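Local coordinates for putative glycosyltransferase (GalT1) (Streptococcus parasanguinis, PDB 4PHR), which is a putative glycosyltransferase whose N-terminal GT-D-type domain binds UDP together with manganese and probably transfers sugars from a nucleotide-activated donor, at residues S10-L15 with V74-V79. Numbering follows the deposited sequence.
Sequences SEIKVL and VCLPDV
A single water does the polar work between V14 and D78: it donates one hydrogen bond to V14 O (2.8 Å) and another to D78 OD1 (2.8 Å), while no direct hydrogen bond joins the two segments. Beside this bridge the same two residues meet through carbon. A chi1 of 172° turns V14 CG1 away from the backbone N, and this methyl lies against the root of the aspartate, 3.7 Å from D78 CB and equally close to the carboxylate carbon. V14 CG2 faces the backbone, 3.9 Å from P77 O, and also packs on L76 CB at 4.3 Å. The loop 10-15, which links helices 2-9 and 17-27, thus packs against the C-terminal end of strand 72-76, which lies between strands 30-33 and 115-116 in a parallel sheet of the GT-D domain. Here the chain bends through an inverse gamma turn centred on D78, whose OD2 forms a salt bridge with R85, so its carboxylate is held from both oxygens. The side chain of P77 is about 8 Å from the bound UDP. Two residues earlier in each segment, the side chains of I12 and L76 cross at about a right angle, I12 CG2 meeting L76 CD2 at 4.0 Å.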
ATOM      1  N   SER A  10     -11.371 -19.422   2.808  1.00 13.83           N
ATOM      2  CA  SER A  10     -11.971 -18.908   1.578  1.00 16.94           C
ATOM      3  C   SER A  10     -13.331 -18.261   1.837  1.00 17.99           C
ATOM      4  O   SER A  10     -13.955 -17.724   0.924  1.00 17.84           O
ATOM      5  CB  SER A  10     -12.049 -19.988   0.490  1.00 18.78           C
ATOM      6  OG  SER A  10     -13.037 -20.958   0.777  1.00 21.94           O
ATOM      7  N   GLU A  11     -13.786 -18.300   3.087  1.00 16.10           N
ATOM      8  CA  GLU A  11     -14.961 -17.538   3.490  1.00 16.93           C
ATOM      9  C   GLU A  11     -14.680 -16.035   3.503  1.00 16.58           C
ATOM     10  O   GLU A  11     -15.605 -15.220   3.434  1.00 19.18           O
ATOM     11  CB  GLU A  11     -15.450 -18.004   4.865  1.00 25.16           C
ATOM     12  CG  GLU A  11     -16.792 -17.428   5.283  1.00 29.36           C
ATOM     13  CD  GLU A  11     -17.405 -18.168   6.460  1.00 38.86           C
ATOM     14  OE1 GLU A  11     -18.624 -18.003   6.700  1.00 44.63           O
ATOM     15  OE2 GLU A  11     -16.673 -18.914   7.146  1.00 44.28           O
ATOM     16  N   ILE A  12     -13.408 -15.661   3.591  1.00 15.45           N
ATOM     17  CA  ILE A  12     -13.046 -14.247   3.548  1.00 15.30           C
ATOM     18  C   ILE A  12     -13.269 -13.735   2.127  1.00 16.50           C
ATOM     19  O   ILE A  12     -12.822 -14.346   1.148  1.00 17.44           O
ATOM     20  CB  ILE A  12     -11.590 -14.001   4.006  1.00 15.42           C
ATOM     21  CG1 ILE A  12     -11.419 -14.396   5.477  1.00 19.53           C
ATOM     22  CG2 ILE A  12     -11.215 -12.534   3.825  1.00 17.35           C
ATOM     23  CD1 ILE A  12      -9.970 -14.420   5.956  1.00 21.31           C
ATOM     24  N   LYS A  13     -13.969 -12.616   2.014  1.00 15.37           N
ATOM     25  CA  LYS A  13     -14.360 -12.104   0.714  1.00 15.52           C
ATOM     26  C   LYS A  13     -13.661 -10.794   0.401  1.00 13.96           C
ATOM     27  O   LYS A  13     -13.901  -9.776   1.045  1.00 15.77           O
ATOM     28  CB  LYS A  13     -15.877 -11.923   0.656  1.00 16.95           C
ATOM     29  CG  LYS A  13     -16.619 -13.252   0.707  1.00 18.92           C
ATOM     30  CD  LYS A  13     -18.119 -13.081   0.865  1.00 22.82           C
ATOM     31  CE  LYS A  13     -18.479 -12.685   2.289  1.00 29.55           C
ATOM     32  NZ  LYS A  13     -18.039 -13.714   3.283  1.00 36.62           N
ATOM     33  N   VAL A  14     -12.794 -10.835  -0.604  1.00 14.35           N
ATOM     34  CA  VAL A  14     -12.040  -9.667  -1.025  1.00 13.58           C
ATOM     35  C   VAL A  14     -12.520  -9.219  -2.405  1.00 14.43           C
ATOM     36  O   VAL A  14     -12.692 -10.045  -3.304  1.00 16.74           O
ATOM     37  CB  VAL A  14     -10.535 -10.006  -1.097  1.00 13.13           C
ATOM     38  CG1 VAL A  14      -9.745  -8.864  -1.715  1.00 14.38           C
ATOM     39  CG2 VAL A  14     -10.000 -10.354   0.287  1.00 14.09           C
ATOM     40  N   LEU A  15     -12.729  -7.915  -2.573  1.00 14.97           N
ATOM     41  CA  LEU A  15     -12.991  -7.342  -3.893  1.00 15.74           C
ATOM     42  C   LEU A  15     -11.687  -7.244  -4.671  1.00 16.09           C
ATOM     43  O   LEU A  15     -10.773  -6.546  -4.245  1.00 18.86           O
ATOM     44  CB  LEU A  15     -13.554  -5.931  -3.754  1.00 18.45           C
ATOM     45  CG  LEU A  15     -14.941  -5.754  -3.144  1.00 22.63           C
ATOM     46  CD1 LEU A  15     -15.145  -4.282  -2.819  1.00 22.17           C
ATOM     47  CD2 LEU A  15     -16.014  -6.264  -4.091  1.00 28.50           C
ATOM     48  N   VAL A  74     -11.178  -1.008   3.894  1.00 15.37           N
ATOM     49  CA  VAL A  74     -10.136  -1.771   4.572  1.00 14.48           C
ATOM     50  C   VAL A  74      -9.812  -2.987   3.714  1.00 13.54           C
ATOM     51  O   VAL A  74     -10.719  -3.722   3.327  1.00 14.24           O
ATOM     52  CB  VAL A  74     -10.593  -2.211   5.980  1.00 15.94           C
ATOM     53  CG1 VAL A  74      -9.519  -3.066   6.651  1.00 16.94           C
ATOM     54  CG2 VAL A  74     -10.930  -0.991   6.843  1.00 17.64           C
ATOM     55  N   CYS A  75      -8.526  -3.196   3.419  1.00 12.35           N
ATOM     56  CA  CYS A  75      -8.120  -4.195   2.427  1.00 13.02           C
ATOM     57  C   CYS A  75      -7.292  -5.322   3.025  1.00 12.01           C
ATOM     58  O   CYS A  75      -6.531  -5.104   3.967  1.00 11.24           O
ATOM     59  CB  CYS A  75      -7.305  -3.536   1.308  1.00 11.69           C
ATOM     60  SG  CYS A  75      -8.152  -2.198   0.466  1.00 13.26           S
ATOM     61  N   LEU A  76      -7.435  -6.518   2.445  1.00 12.13           N
ATOM     62  CA  LEU A  76      -6.631  -7.687   2.796  1.00 10.76           C
ATOM     63  C   LEU A  76      -5.991  -8.267   1.541  1.00 10.89           C
ATOM     64  O   LEU A  76      -6.428  -7.981   0.427  1.00 10.87           O
ATOM     65  CB  LEU A  76      -7.526  -8.768   3.392  1.00 13.25           C
ATOM     66  CG  LEU A  76      -7.722  -8.783   4.906  1.00 27.17           C
ATOM     67  CD1 LEU A  76      -7.736  -7.416   5.521  1.00 35.29           C
ATOM     68  CD2 LEU A  76      -8.986  -9.583   5.259  1.00 20.52           C
ATOM     69  N   PRO A  77      -4.959  -9.100   1.709  1.00 11.53           N
ATOM     70  CA  PRO A  77      -4.395  -9.758   0.529  1.00 11.19           C
ATOM     71  C   PRO A  77      -5.459 -10.582  -0.201  1.00 11.15           C
ATOM     72  O   PRO A  77      -6.244 -11.291   0.426  1.00 11.62           O
ATOM     73  CB  PRO A  77      -3.297 -10.657   1.125  1.00 12.62           C
ATOM     74  CG  PRO A  77      -2.942 -10.005   2.459  1.00 13.70           C
ATOM     75  CD  PRO A  77      -4.273  -9.498   2.951  1.00 12.15           C
ATOM     76  N   ASP A  78      -5.477 -10.499  -1.524  1.00 11.01           N
ATOM     77  CA  ASP A  78      -6.529 -11.148  -2.300  1.00 13.01           C
ATOM     78  C   ASP A  78      -6.068 -12.557  -2.650  1.00 11.97           C
ATOM     79  O   ASP A  78      -5.705 -12.842  -3.788  1.00 13.81           O
ATOM     80  CB  ASP A  78      -6.844 -10.313  -3.550  1.00 13.18           C
ATOM     81  CG  ASP A  78      -7.997 -10.865  -4.356  1.00 14.31           C
ATOM     82  OD1 ASP A  78      -8.630 -11.849  -3.921  1.00 14.84           O
ATOM     83  OD2 ASP A  78      -8.276 -10.297  -5.434  1.00 15.41           O
ATOM     84  N   VAL A  79      -6.070 -13.433  -1.650  1.00 11.29           N
ATOM     85  CA  VAL A  79      -5.426 -14.738  -1.767  1.00 12.52           C
ATOM     86  C   VAL A  79      -6.289 -15.871  -1.232  1.00 12.03           C
ATOM     87  O   VAL A  79      -5.857 -17.026  -1.185  1.00 13.78           O
ATOM     88  CB  VAL A  79      -4.074 -14.762  -1.019  1.00 13.93           C
ATOM     89  CG1 VAL A  79      -3.116 -13.736  -1.602  1.00 13.97           C
ATOM     90  CG2 VAL A  79      -4.274 -14.527   0.468  1.00 13.38           C
TER
HETATM   91  O   HOH W   1     -11.315 -12.066  -4.635  1.00 21.83           O